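Local coordinates for DegV family protein (Thermus thermophilus, PDB 2DT8) that binds long-chain fatty acids such as palmitic acid and carries a zinc ion, although its wider role as a DegV family member is not firmly established, at residues S65-A70 with A103-G108; V113-A118 with G123-R128; R71-A76 with V83-I88; G90-T95 with G168-G173. One frame throughout, in Å; residues are numbered along the deposited sequence.

Contact 1: S65-A70 with A103-G108; sequences SPEDFA and AQEFPG. With ZN (zinc ion), chain B.
Ala70 packs against the side chain of Glu105, its CB 3.6 Å from Glu105 OE1. The small methyl suits the place, since the Glu105 carboxylate packs directly on it on its way to the metal. Glu105 manages this with CG set anti to its own carbonyl carbon (chi1 -59°) and an extended chain beyond. It sits in the type I turn from Ala103 to Phe106 at the end of helix 95-103. The next residue, Phe106, brings ring atom CZ obliquely to within 3.5 Å of Ala70 O, and the same large, apolar ring packs against Tyr73 and Arg74 one turn further along. Glu67 bends at chi2 and meets Glu105 nearly at right angles. Zinc is bound by Glu67 OE2 at 1.9 Å, by Glu105 OE2 at 2.0 Å and by water 2. The other oxygens, Glu67 OE1 and Glu105 OE1, both stand 3.3 Å from the zinc, so each carboxylate is monodentate. Both OE1 atoms instead accept hydrogen bonds from water 1. Two acids this close would probably repel each other without the cation, so zinc and water together turn a likely repulsion into a clasp between helix and turn.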
loop_
_atom_site.group_PDB
_atom_site.type_symbol
_atom_site.label_atom_id
_atom_site.label_comp_id
_atom_site.label_asym_id
_atom_site.label_seq_id
_atom_site.Cartn_x
_atom_site.Cartn_y
_atom_site.Cartn_z
ATOM N N SER A 65 -9.373 -8.590 -13.383
ATOM C CA SER A 65 -10.744 -8.897 -13.780
ATOM C C SER A 65 -11.319 -9.901 -12.789
ATOM O O SER A 65 -10.589 -10.496 -11.988
ATOM C CB SER A 65 -10.750 -9.562 -15.152
ATOM O OG SER A 65 -10.189 -10.868 -15.071
ATOM N N PRO A 66 -12.645 -10.112 -12.833
ATOM C CA PRO A 66 -13.225 -11.081 -11.908
ATOM C C PRO A 66 -12.636 -12.480 -12.137
ATOM O O PRO A 66 -12.402 -13.217 -11.184
ATOM C CB PRO A 66 -14.710 -11.021 -12.241
ATOM C CG PRO A 66 -14.907 -9.579 -12.593
ATOM C CD PRO A 66 -13.691 -9.276 -13.453
ATOM N N GLU A 67 -12.394 -12.861 -13.393
ATOM C CA GLU A 67 -11.835 -14.187 -13.633
ATOM C C GLU A 67 -10.375 -14.299 -13.185
ATOM O O GLU A 67 -9.928 -15.393 -12.855
ATOM C CB GLU A 67 -11.999 -14.602 -15.103
ATOM C CG GLU A 67 -13.451 -14.893 -15.534
ATOM C CD GLU A 67 -14.168 -15.938 -14.680
ATOM O OE1 GLU A 67 -13.516 -16.863 -14.132
ATOM O OE2 GLU A 67 -15.412 -15.828 -14.576
ATOM N N ASP A 68 -9.635 -13.186 -13.164
ATOM C CA ASP A 68 -8.253 -13.228 -12.678
ATOM C C ASP A 68 -8.322 -13.710 -11.224
ATOM O O ASP A 68 -7.538 -14.553 -10.794
ATOM C CB ASP A 68 -7.593 -11.843 -12.711
ATOM C CG ASP A 68 -7.223 -11.387 -14.116
ATOM O OD1 ASP A 68 -7.032 -12.244 -15.006
ATOM O OD2 ASP A 68 -7.094 -10.161 -14.321
ATOM N N PHE A 69 -9.276 -13.165 -10.475
ATOM C CA PHE A 69 -9.452 -13.562 -9.085
ATOM C C PHE A 69 -10.039 -14.962 -8.957
ATOM O O PHE A 69 -9.586 -15.755 -8.133
ATOM C CB PHE A 69 -10.366 -12.567 -8.363
ATOM C CG PHE A 69 -9.644 -11.392 -7.779
ATOM C CD1 PHE A 69 -8.801 -11.561 -6.686
ATOM C CD2 PHE A 69 -9.794 -10.125 -8.325
ATOM C CE1 PHE A 69 -8.120 -10.482 -6.137
ATOM C CE2 PHE A 69 -9.117 -9.031 -7.787
ATOM C CZ PHE A 69 -8.274 -9.214 -6.689
ATOM N N ALA A 70 -11.055 -15.271 -9.760
ATOM C CA ALA A 70 -11.692 -16.582 -9.662
ATOM C C ALA A 70 -10.717 -17.733 -9.865
ATOM O O ALA A 70 -10.807 -18.754 -9.187
ATOM C CB ALA A 70 -12.842 -16.683 -10.655
ATOM N N ALA A 103 -15.673 -13.676 -5.688
ATOM C CA ALA A 103 -16.036 -14.357 -4.452
ATOM C C ALA A 103 -17.431 -14.988 -4.523
ATOM O O ALA A 103 -17.677 -16.021 -3.886
ATOM C CB ALA A 103 -15.947 -13.388 -3.275
ATOM N N GLN A 104 -18.330 -14.379 -5.303
ATOM C CA GLN A 104 -19.698 -14.895 -5.471
ATOM C C GLN A 104 -19.707 -16.291 -6.090
ATOM O O GLN A 104 -20.697 -17.028 -5.978
ATOM C CB GLN A 104 -20.533 -13.941 -6.340
ATOM C CG GLN A 104 -20.868 -12.622 -5.659
ATOM C CD GLN A 104 -21.484 -11.599 -6.602
ATOM O OE1 GLN A 104 -21.506 -10.405 -6.304
ATOM N NE2 GLN A 104 -21.991 -12.063 -7.738
ATOM N N GLU A 105 -18.607 -16.662 -6.747
ATOM C CA GLU A 105 -18.509 -17.983 -7.367
ATOM C C GLU A 105 -18.224 -19.097 -6.361
ATOM O O GLU A 105 -18.357 -20.277 -6.678
ATOM C CB GLU A 105 -17.403 -18.006 -8.437
ATOM C CG GLU A 105 -17.600 -17.013 -9.568
ATOM C CD GLU A 105 -16.690 -17.267 -10.754
ATOM O OE1 GLU A 105 -16.041 -18.331 -10.801
ATOM O OE2 GLU A 105 -16.644 -16.389 -11.651
ATOM N N PHE A 106 -17.833 -18.705 -5.151
ATOM C CA PHE A 106 -17.485 -19.645 -4.086
ATOM C C PHE A 106 -18.203 -19.142 -2.835
ATOM O O PHE A 106 -17.568 -18.800 -1.828
ATOM C CB PHE A 106 -15.962 -19.609 -3.875
ATOM C CG PHE A 106 -15.173 -19.673 -5.167
ATOM C CD1 PHE A 106 -14.817 -20.896 -5.721
ATOM C CD2 PHE A 106 -14.801 -18.502 -5.826
ATOM C CE1 PHE A 106 -14.125 -20.963 -6.936
ATOM C CE2 PHE A 106 -14.108 -18.555 -7.045
ATOM C CZ PHE A 106 -13.762 -19.789 -7.594
ATOM N N PRO A 107 -19.546 -19.110 -2.875
ATOM C CA PRO A 107 -20.329 -18.627 -1.737
ATOM C C PRO A 107 -19.985 -19.309 -0.411
ATOM O O PRO A 107 -20.003 -20.527 -0.287
ATOM C CB PRO A 107 -21.779 -18.897 -2.158
ATOM C CG PRO A 107 -21.667 -20.069 -3.096
ATOM C CD PRO A 107 -20.401 -19.772 -3.877
ATOM N N GLY A 108 -19.728 -18.437 0.578
ATOM C CA GLY A 108 -19.330 -18.975 1.863
ATOM C C GLY A 108 -17.843 -19.255 2.101
ATOM O O GLY A 108 -17.381 -19.390 3.226
HETATM ZN ZN ZN B . -16.753 -16.797 -13.578
HETATM O O HOH W 1 -14.442 -19.058 -12.890
HETATM O O HOH W 2 -18.420 -15.532 -14.139
#

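Contact 2: V113-A118 with G123-R128; sequences VDTQAA and GMMVLR
Met125, a selenomethionine, has CG anti to its carbonyl carbon (chi1 -63°) and an extended chain beyond, which carries its selenium across to Thr115; the chi1 of Thr115 (63°) tucks OG1 between backbone N and carbonyl carbon and leaves CG2 facing the selenium. The pair closes a strand-loop-helix connection of the alpha/beta sheet, where the chain leaves strand 110-114 and turns into helix 120-135. The selenium lies 3.8 Å from Thr115 CB and 3.9 Å from Thr115 CG2, the two side chains meeting at a slant. A long, flexible, apolar chain suits this place, since it reaches from the helix to the loop and also touches Leu146 and Leu149 of helix 139-151. Thr115 serves two ends: its methyl packs, while OG1 donates to His87 O on the neighbouring strand and accepts from Ala117 N, an ST turn. One residue earlier, Asp114 OD1 takes Gln116 N in an Asx turn, meeting it on the anti side of the carboxylate. Were Thr115 an alanine, His87 O and Ala117 N would probably each lose a partner, and the selenium would lose its contact with CG2. Beyond the selenium, Met125 CE lies 3.8 Å from Thr115 O and 4.3 Å from Ala117 CB.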
loop_
_atom_site.group_PDB
_atom_site.type_symbol
_atom_site.label_atom_id
_atom_site.label_comp_id
_atom_site.label_asym_id
_atom_site.label_seq_id
_atom_site.Cartn_x
_atom_site.Cartn_y
_atom_site.Cartn_z
ATOM N N VAL A 113 -11.671 -8.332 2.040
ATOM C CA VAL A 113 -11.481 -7.210 2.952
ATOM C C VAL A 113 -10.867 -5.985 2.276
ATOM O O VAL A 113 -9.794 -6.072 1.662
ATOM C CB VAL A 113 -10.553 -7.624 4.135
ATOM C CG1 VAL A 113 -10.347 -6.443 5.074
ATOM C CG2 VAL A 113 -11.148 -8.821 4.893
ATOM N N ASP A 114 -11.559 -4.854 2.388
ATOM C CA ASP A 114 -11.093 -3.576 1.860
ATOM C C ASP A 114 -10.288 -3.000 3.022
ATOM O O ASP A 114 -10.853 -2.616 4.051
ATOM C CB ASP A 114 -12.297 -2.678 1.540
ATOM C CG ASP A 114 -11.889 -1.328 0.986
ATOM O OD1 ASP A 114 -10.728 -0.932 1.187
ATOM O OD2 ASP A 114 -12.737 -0.648 0.368
ATOM N N THR A 115 -8.966 -2.958 2.866
ATOM C CA THR A 115 -8.081 -2.468 3.918
ATOM C C THR A 115 -8.039 -0.959 4.061
ATOM O O THR A 115 -7.522 -0.451 5.058
ATOM C CB THR A 115 -6.630 -2.893 3.677
ATOM O OG1 THR A 115 -6.168 -2.289 2.457
ATOM C CG2 THR A 115 -6.509 -4.416 3.596
ATOM N N GLN A 116 -8.567 -0.245 3.071
ATOM C CA GLN A 116 -8.533 1.221 3.062
ATOM C C GLN A 116 -7.090 1.723 3.079
ATOM O O GLN A 116 -6.804 2.835 3.524
ATOM C CB GLN A 116 -9.304 1.818 4.248
ATOM C CG GLN A 116 -10.815 1.592 4.165
ATOM C CD GLN A 116 -11.573 2.432 5.163
ATOM O OE1 GLN A 116 -11.096 2.676 6.261
ATOM N NE2 GLN A 116 -12.773 2.871 4.789
ATOM N N ALA A 117 -6.190 0.889 2.569
ATOM C CA ALA A 117 -4.777 1.242 2.519
ATOM C C ALA A 117 -4.203 0.982 1.134
ATOM O O ALA A 117 -4.911 0.554 0.218
ATOM C CB ALA A 117 -4.004 0.446 3.563
ATOM N N ALA A 118 -2.905 1.225 0.989
ATOM C CA ALA A 118 -2.224 1.018 -0.284
ATOM C C ALA A 118 -0.768 0.622 -0.022
ATOM O O ALA A 118 -0.244 0.879 1.058
ATOM C CB ALA A 118 -2.285 2.314 -1.115
ATOM N N GLY A 123 0.120 -4.575 2.593
ATOM C CA GLY A 123 1.056 -5.644 2.887
ATOM C C GLY A 123 1.242 -5.943 4.363
ATOM O O GLY A 123 1.309 -7.122 4.743
HETATM N N MSE A 124 1.321 -4.906 5.197
HETATM C CA MSE A 124 1.522 -5.130 6.631
HETATM C C MSE A 124 0.323 -5.842 7.241
HETATM O O MSE A 124 0.479 -6.623 8.181
HETATM C CB MSE A 124 1.772 -3.817 7.377
HETATM C CG MSE A 124 0.560 -2.923 7.487
HETATM SE SE MSE A 124 1.062 -1.198 8.187
HETATM C CE MSE A 124 -0.712 -0.565 8.583
HETATM N N MSE A 125 -0.872 -5.579 6.713
HETATM C CA MSE A 125 -2.062 -6.248 7.231
HETATM C C MSE A 125 -2.066 -7.710 6.779
HETATM O O MSE A 125 -2.493 -8.599 7.516
HETATM C CB MSE A 125 -3.326 -5.523 6.776
HETATM C CG MSE A 125 -3.386 -4.113 7.312
HETATM SE SE MSE A 125 -5.104 -3.314 7.084
HETATM C CE MSE A 125 -4.633 -1.476 7.317
ATOM N N VAL A 126 -1.588 -7.968 5.565
ATOM C CA VAL A 126 -1.492 -9.340 5.077
ATOM C C VAL A 126 -0.528 -10.103 5.990
ATOM O O VAL A 126 -0.814 -11.220 6.411
ATOM C CB VAL A 126 -0.962 -9.371 3.620
ATOM C CG1 VAL A 126 -0.613 -10.787 3.206
ATOM C CG2 VAL A 126 -1.999 -8.800 2.695
ATOM N N LEU A 127 0.604 -9.485 6.308
ATOM C CA LEU A 127 1.581 -10.123 7.178
ATOM C C LEU A 127 1.023 -10.353 8.585
ATOM O O LEU A 127 1.280 -11.393 9.189
ATOM C CB LEU A 127 2.855 -9.278 7.246
ATOM C CG LEU A 127 3.632 -9.171 5.928
ATOM C CD1 LEU A 127 4.797 -8.210 6.124
ATOM C CD2 LEU A 127 4.136 -10.537 5.466
ATOM N N ARG A 128 0.248 -9.404 9.103
ATOM C CA ARG A 128 -0.319 -9.563 10.445
ATOM C C ARG A 128 -1.334 -10.706 10.441
ATOM O O ARG A 128 -1.366 -11.517 11.367
ATOM C CB ARG A 128 -0.988 -8.266 10.893
ATOM C CG ARG A 128 -1.670 -8.333 12.258
ATOM C CD ARG A 128 -0.724 -8.756 13.364
ATOM N NE ARG A 128 -1.361 -8.561 14.670
ATOM C CZ ARG A 128 -0.956 -9.140 15.797
ATOM N NH1 ARG A 128 0.086 -9.956 15.790
ATOM N NH2 ARG A 128 -1.598 -8.903 16.935
#

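Contact 3: R71-A76 with V83-I88; sequences RVYREA and VLSLHI
Helix 66-76 packs on one face of the mainly parallel sheet of this alpha/beta domain, and here it meets strand 82-87, the next strand in the sequence. The helix and strand segments run roughly antiparallel, at 148°, with their axes 10.0 Å apart, as expected when the chain leaves a helix and returns along the adjacent strand. Val83, Ser85 and His87 all point toward the helix, while Leu84 faces away from it. Val83 fits between two helix residues: its CG1 lies 3.8 Å from Tyr73 CD1, and its CG2 is 3.8 Å from Ala76 CB. The beta-branched chain supplies both methyls, since CG1 stands anti to the backbone N (chi1 170°) and CG2 anti to the carbonyl carbon. Ala76, one turn after Tyr73, is suitably small. The Tyr73 ring runs past Val83 at about a right angle and delivers its hydroxyl into the buried layer, where small, polar Ser85 offers a matching group. Ser85 OG lies at the edge of the tyrosine ring, in its plane, and also at the edge of the His87 imidazole, in plane. On its far side His87 ND1 is hydrogen-bonded to Asp8 OD2, so a line of polar groups crosses the core from helix to sheet. Its two central hydrogen bonds are both 2.7 Å long: Tyr73 OH to Ser85 OG, and Ser85 OG to His87 NE2.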
loop_
_atom_site.group_PDB
_atom_site.type_symbol
_atom_site.label_atom_id
_atom_site.label_comp_id
_atom_site.label_asym_id
_atom_site.label_seq_id
_atom_site.Cartn_x
_atom_site.Cartn_y
_atom_site.Cartn_z
ATOM N N ARG A 71 -9.777 -17.620 -10.868
ATOM C CA ARG A 71 -8.769 -18.661 -11.065
ATOM C C ARG A 71 -7.945 -18.859 -9.799
ATOM O O ARG A 71 -7.657 -19.993 -9.409
ATOM C CB ARG A 71 -7.839 -18.304 -12.223
ATOM C CG ARG A 71 -6.719 -19.321 -12.458
ATOM C CD ARG A 71 -5.787 -18.937 -13.616
ATOM N NE ARG A 71 -5.991 -17.570 -14.098
ATOM C CZ ARG A 71 -7.062 -17.173 -14.777
ATOM N NH1 ARG A 71 -7.940 -18.070 -15.213
ATOM N NH2 ARG A 71 -7.261 -15.883 -15.023
ATOM N N VAL A 72 -7.525 -17.812 -9.147
ATOM C CA VAL A 72 -6.717 -17.905 -7.943
ATOM C C VAL A 72 -7.550 -18.500 -6.800
ATOM O O VAL A 72 -7.083 -19.397 -6.104
ATOM C CB VAL A 72 -6.125 -16.518 -7.584
ATOM C CG1 VAL A 72 -5.388 -16.578 -6.258
ATOM C CG2 VAL A 72 -5.153 -16.083 -8.694
ATOM N N TYR A 73 -8.789 -18.040 -6.624
ATOM C CA TYR A 73 -9.619 -18.574 -5.549
ATOM C C TYR A 73 -9.861 -20.066 -5.751
ATOM O O TYR A 73 -9.766 -20.849 -4.805
ATOM C CB TYR A 73 -10.979 -17.857 -5.467
ATOM C CG TYR A 73 -10.919 -16.396 -5.059
ATOM C CD1 TYR A 73 -9.806 -15.871 -4.390
ATOM C CD2 TYR A 73 -11.994 -15.543 -5.306
ATOM C CE1 TYR A 73 -9.768 -14.541 -3.982
ATOM C CE2 TYR A 73 -11.970 -14.215 -4.897
ATOM C CZ TYR A 73 -10.855 -13.714 -4.236
ATOM O OH TYR A 73 -10.832 -12.399 -3.848
ATOM N N ARG A 74 -10.130 -20.500 -6.943
ATOM C CA ARG A 74 -10.431 -21.885 -7.279
ATOM C C ARG A 74 -9.233 -22.788 -6.975
ATOM O O ARG A 74 -9.369 -23.890 -6.460
ATOM C CB ARG A 74 -10.797 -22.005 -8.762
ATOM C CG ARG A 74 -11.029 -23.439 -9.208
ATOM C CD ARG A 74 -11.705 -23.528 -10.575
ATOM N NE ARG A 74 -11.034 -22.726 -11.594
ATOM C CZ ARG A 74 -11.444 -21.526 -11.997
ATOM N NH1 ARG A 74 -12.569 -20.998 -11.519
ATOM N NH2 ARG A 74 -10.727 -20.851 -12.884
ATOM N N GLU A 75 -8.055 -22.223 -7.293
ATOM C CA GLU A 75 -6.856 -23.012 -7.089
ATOM C C GLU A 75 -6.531 -23.138 -5.588
ATOM O O GLU A 75 -6.148 -24.184 -5.080
ATOM C CB GLU A 75 -5.657 -22.341 -7.815
ATOM C CG GLU A 75 -5.718 -22.520 -9.326
ATOM C CD GLU A 75 -4.673 -21.709 -10.067
ATOM O OE1 GLU A 75 -4.130 -20.744 -9.482
ATOM O OE2 GLU A 75 -4.410 -22.021 -11.248
ATOM N N ALA A 76 -6.799 -22.007 -4.914
ATOM C CA ALA A 76 -6.505 -21.984 -3.494
ATOM C C ALA A 76 -7.426 -22.924 -2.696
ATOM O O ALA A 76 -7.011 -23.624 -1.767
ATOM C CB ALA A 76 -6.707 -20.553 -2.917
ATOM N N VAL A 83 -10.778 -18.629 1.857
ATOM C CA VAL A 83 -9.812 -17.666 1.349
ATOM C C VAL A 83 -10.076 -16.297 1.963
ATOM O O VAL A 83 -11.213 -15.813 1.970
ATOM C CB VAL A 83 -9.907 -17.523 -0.191
ATOM C CG1 VAL A 83 -9.052 -16.342 -0.671
ATOM C CG2 VAL A 83 -9.417 -18.791 -0.860
ATOM N N LEU A 84 -9.028 -15.689 2.512
ATOM C CA LEU A 84 -9.129 -14.353 3.078
ATOM C C LEU A 84 -8.378 -13.511 2.044
ATOM O O LEU A 84 -7.177 -13.716 1.832
ATOM C CB LEU A 84 -8.454 -14.311 4.451
ATOM C CG LEU A 84 -8.385 -12.938 5.114
ATOM C CD1 LEU A 84 -9.779 -12.332 5.227
ATOM C CD2 LEU A 84 -7.759 -13.094 6.503
ATOM N N SER A 85 -9.098 -12.597 1.394
ATOM C CA SER A 85 -8.573 -11.759 0.308
ATOM C C SER A 85 -8.491 -10.293 0.748
ATOM O O SER A 85 -9.521 -9.639 0.928
ATOM C CB SER A 85 -9.521 -11.917 -0.891
ATOM O OG SER A 85 -8.861 -11.796 -2.147
ATOM N N LEU A 86 -7.269 -9.786 0.917
ATOM C CA LEU A 86 -6.998 -8.420 1.387
ATOM C C LEU A 86 -6.551 -7.528 0.227
ATOM O O LEU A 86 -5.648 -7.858 -0.531
ATOM C CB LEU A 86 -5.912 -8.436 2.466
ATOM C CG LEU A 86 -6.419 -8.673 3.890
ATOM C CD1 LEU A 86 -7.205 -9.961 3.963
ATOM C CD2 LEU A 86 -5.245 -8.703 4.854
ATOM N N HIS A 87 -7.238 -6.374 0.158
ATOM C CA HIS A 87 -6.904 -5.459 -0.917
ATOM C C HIS A 87 -6.829 -3.900 -0.783
ATOM O O HIS A 87 -7.327 -3.328 0.178
ATOM C CB HIS A 87 -7.967 -5.727 -2.003
ATOM C CG HIS A 87 -7.824 -7.156 -2.459
ATOM N ND1 HIS A 87 -6.808 -7.589 -3.246
ATOM C CD2 HIS A 87 -8.657 -8.243 -2.172
ATOM C CE1 HIS A 87 -7.025 -8.906 -3.426
ATOM N NE2 HIS A 87 -8.125 -9.325 -2.797
ATOM N N ILE A 88 -6.197 -3.293 -1.803
ATOM C CA ILE A 88 -6.042 -1.853 -1.735
ATOM C C ILE A 88 -7.443 -1.268 -1.604
ATOM O O ILE A 88 -8.445 -1.829 -2.061
ATOM C CB ILE A 88 -5.400 -1.495 -3.087
ATOM C CG1 ILE A 88 -5.387 0.025 -3.251
ATOM C CG2 ILE A 88 -6.152 -2.150 -4.274
ATOM C CD1 ILE A 88 -4.511 0.483 -4.434
#

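Contact 4: G90-T95 with G168-G173; sequences GKLSGT and GGRIGG. With PLM (palmitic acid), chain C.
Leu92 O is gripped side-on by two nitrogens of Arg170, with NE at 2.8 Å and NH2 at 3.0 Å from it. Both approach from the same face of the carbonyl, tilted from its plane, yet the oxygen lies practically in the guanidinium plane. The third nitrogen, NH1, turns back along its own segment to Gly168 O, 2.8 Å away and nearly in line with that C=O bond, so the guanidinium is fixed in rotation by two carbonyls. Arginine suits the place because its planar fork can bind one backbone oxygen with two donors and still reach a second. A bend at chi2 (68°) folds the chain over, bringing CG to 4.0 Å from Leu92 CD2. The two loops joined here, one leading into helix 95-103 and the other following helix 163-168, border the fatty-acid binding site of this DegV family protein. Palmitic acid runs past the junction: its C3 is 3.6 Å from Arg170 NH2, and C7 lies 3.9 Å from Arg170 CG, while Leu92 lends an apolar branch to the tail further on. A leucine in place of Arg170 would probably leave Leu92 O and Gly168 O without these donors and free the two loops to shift beside the lipid. At the acid head, Ser93 OG donates to O1 of the palmitic acid over a short 2.5 Å, and Thr61 OG1 is bonded to the lipid too. Ser93 OG in turn accepts from Thr95 N, an ST turn at the start of the helix, and from Thr95 OG1 at 2.8 Å.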
loop_
_atom_site.group_PDB
_atom_site.type_symbol
_atom_site.label_atom_id
_atom_site.label_comp_id
_atom_site.label_asym_id
_atom_site.label_seq_id
_atom_site.Cartn_x
_atom_site.Cartn_y
_atom_site.Cartn_z
ATOM N N GLY A 90 -10.917 0.454 -1.662
ATOM C CA GLY A 90 -11.954 0.482 -2.676
ATOM C C GLY A 90 -12.219 1.841 -3.326
ATOM O O GLY A 90 -12.878 1.952 -4.351
ATOM N N LYS A 91 -11.669 2.864 -2.645
ATOM C CA LYS A 91 -11.846 4.199 -3.182
ATOM C C LYS A 91 -10.685 4.648 -4.119
ATOM O O LYS A 91 -10.700 5.670 -4.792
ATOM C CB LYS A 91 -11.819 5.279 -2.044
ATOM C CG LYS A 91 -12.859 5.035 -0.962
ATOM C CD LYS A 91 -14.214 5.546 -1.427
ATOM C CE LYS A 91 -15.293 5.328 -0.386
ATOM N NZ LYS A 91 -16.614 5.169 -1.053
ATOM N N LEU A 92 -9.710 3.723 -4.145
ATOM C CA LEU A 92 -8.534 4.006 -4.944
ATOM C C LEU A 92 -8.509 3.073 -6.165
ATOM O O LEU A 92 -7.831 3.351 -7.161
ATOM C CB LEU A 92 -7.210 3.792 -4.171
ATOM C CG LEU A 92 -6.946 4.620 -2.913
ATOM C CD1 LEU A 92 -5.610 4.193 -2.303
ATOM C CD2 LEU A 92 -6.935 6.112 -3.257
ATOM N N SER A 93 -9.266 1.982 -6.097
ATOM C CA SER A 93 -9.228 0.995 -7.162
ATOM C C SER A 93 -10.448 0.092 -7.214
ATOM O O SER A 93 -11.092 -0.145 -6.194
ATOM C CB SER A 93 -7.977 0.133 -6.948
ATOM O OG SER A 93 -7.878 -0.953 -7.845
ATOM N N GLY A 94 -10.730 -0.433 -8.404
ATOM C CA GLY A 94 -11.851 -1.346 -8.559
ATOM C C GLY A 94 -11.473 -2.773 -8.189
ATOM O O GLY A 94 -12.267 -3.689 -8.370
ATOM N N THR A 95 -10.267 -2.968 -7.661
ATOM C CA THR A 95 -9.809 -4.299 -7.282
ATOM C C THR A 95 -10.762 -5.022 -6.323
ATOM O O THR A 95 -11.116 -6.178 -6.562
ATOM C CB THR A 95 -8.391 -4.222 -6.666
ATOM O OG1 THR A 95 -7.487 -3.696 -7.650
ATOM C CG2 THR A 95 -7.899 -5.602 -6.230
ATOM N N GLY A 168 -4.026 10.961 -12.523
ATOM C CA GLY A 168 -4.535 9.617 -12.325
ATOM C C GLY A 168 -5.858 9.577 -11.581
ATOM O O GLY A 168 -6.508 8.531 -11.531
ATOM N N GLY A 169 -6.234 10.705 -10.984
ATOM C CA GLY A 169 -7.502 10.802 -10.277
ATOM C C GLY A 169 -7.565 10.384 -8.821
ATOM O O GLY A 169 -8.644 10.417 -8.228
ATOM N N ARG A 170 -6.436 10.007 -8.231
ATOM C CA ARG A 170 -6.432 9.579 -6.837
ATOM C C ARG A 170 -5.950 10.655 -5.865
ATOM O O ARG A 170 -5.739 10.386 -4.686
ATOM C CB ARG A 170 -5.565 8.320 -6.679
ATOM C CG ARG A 170 -6.277 7.023 -7.046
ATOM C CD ARG A 170 -6.602 6.889 -8.539
ATOM N NE ARG A 170 -7.104 5.547 -8.813
ATOM C CZ ARG A 170 -7.468 5.095 -10.007
ATOM N NH1 ARG A 170 -7.393 5.878 -11.073
ATOM N NH2 ARG A 170 -7.914 3.853 -10.128
ATOM N N ILE A 171 -5.838 11.889 -6.343
ATOM C CA ILE A 171 -5.347 12.974 -5.499
ATOM C C ILE A 171 -6.188 13.245 -4.239
ATOM O O ILE A 171 -5.658 13.708 -3.229
ATOM C CB ILE A 171 -5.195 14.266 -6.334
ATOM C CG1 ILE A 171 -4.334 15.281 -5.580
ATOM C CG2 ILE A 171 -6.572 14.821 -6.689
ATOM C CD1 ILE A 171 -3.888 16.443 -6.461
ATOM N N GLY A 172 -7.489 12.961 -4.296
ATOM C CA GLY A 172 -8.346 13.174 -3.141
ATOM C C GLY A 172 -8.196 14.550 -2.509
ATOM O O GLY A 172 -8.219 15.563 -3.204
ATOM N N GLY A 173 -8.062 14.583 -1.184
ATOM C CA GLY A 173 -7.929 15.841 -0.465
ATOM C C GLY A 173 -6.651 16.613 -0.730
ATOM O O GLY A 173 -6.526 17.774 -0.338
HETATM C C1 PLM C . -6.086 0.514 -10.516
HETATM O O1 PLM C . -7.260 0.066 -10.066
HETATM O O2 PLM C . -5.954 0.769 -11.694
HETATM C C2 PLM C . -4.932 0.706 -9.553
HETATM C C3 PLM C . -5.066 2.077 -8.881
HETATM C C4 PLM C . -3.886 2.322 -7.937
HETATM C C5 PLM C . -4.069 3.675 -7.252
HETATM C C6 PLM C . -2.957 3.906 -6.231
HETATM C C7 PLM C . -3.146 5.272 -5.603
HETATM C C8 PLM C . -2.187 5.446 -4.449
HETATM C C9 PLM C . -2.630 6.668 -3.647
HETATM C CA PLM C . -1.448 7.240 -2.890
HETATM C CB PLM C . -1.319 6.483 -1.581
HETATM C CC PLM C . -0.071 5.620 -1.633
HETATM C CD PLM C . 0.816 5.967 -0.452
HETATM C CE PLM C . 2.148 5.236 -0.602
HETATM C CF PLM C . 3.102 5.661 0.525
HETATM C CG PLM C . 2.738 4.922 1.813
#

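Along the chain, contact 3 falls within the span bracketed by contact 1, contact 2 follows both, and contact 4 encloses contact 2 while its segments alternate with those of contact 1. Contacts 1 and 3 share helix 66-76, with centres about 8 Å apart, and Phe69 of the first meets His87 of the second. Contacts 2 and 3 rest on neighbouring strands 110-114 and 82-87 of one sheet, about 14 Å apart between centres. Contact 4 lies about 22 Å from the centres of contacts 1 and 3, yet Thr95 touches Phe69, His87 and Ile88. The sheet and its covering helices thus lie between the outlying zinc site and the loops beside the palmitic acid.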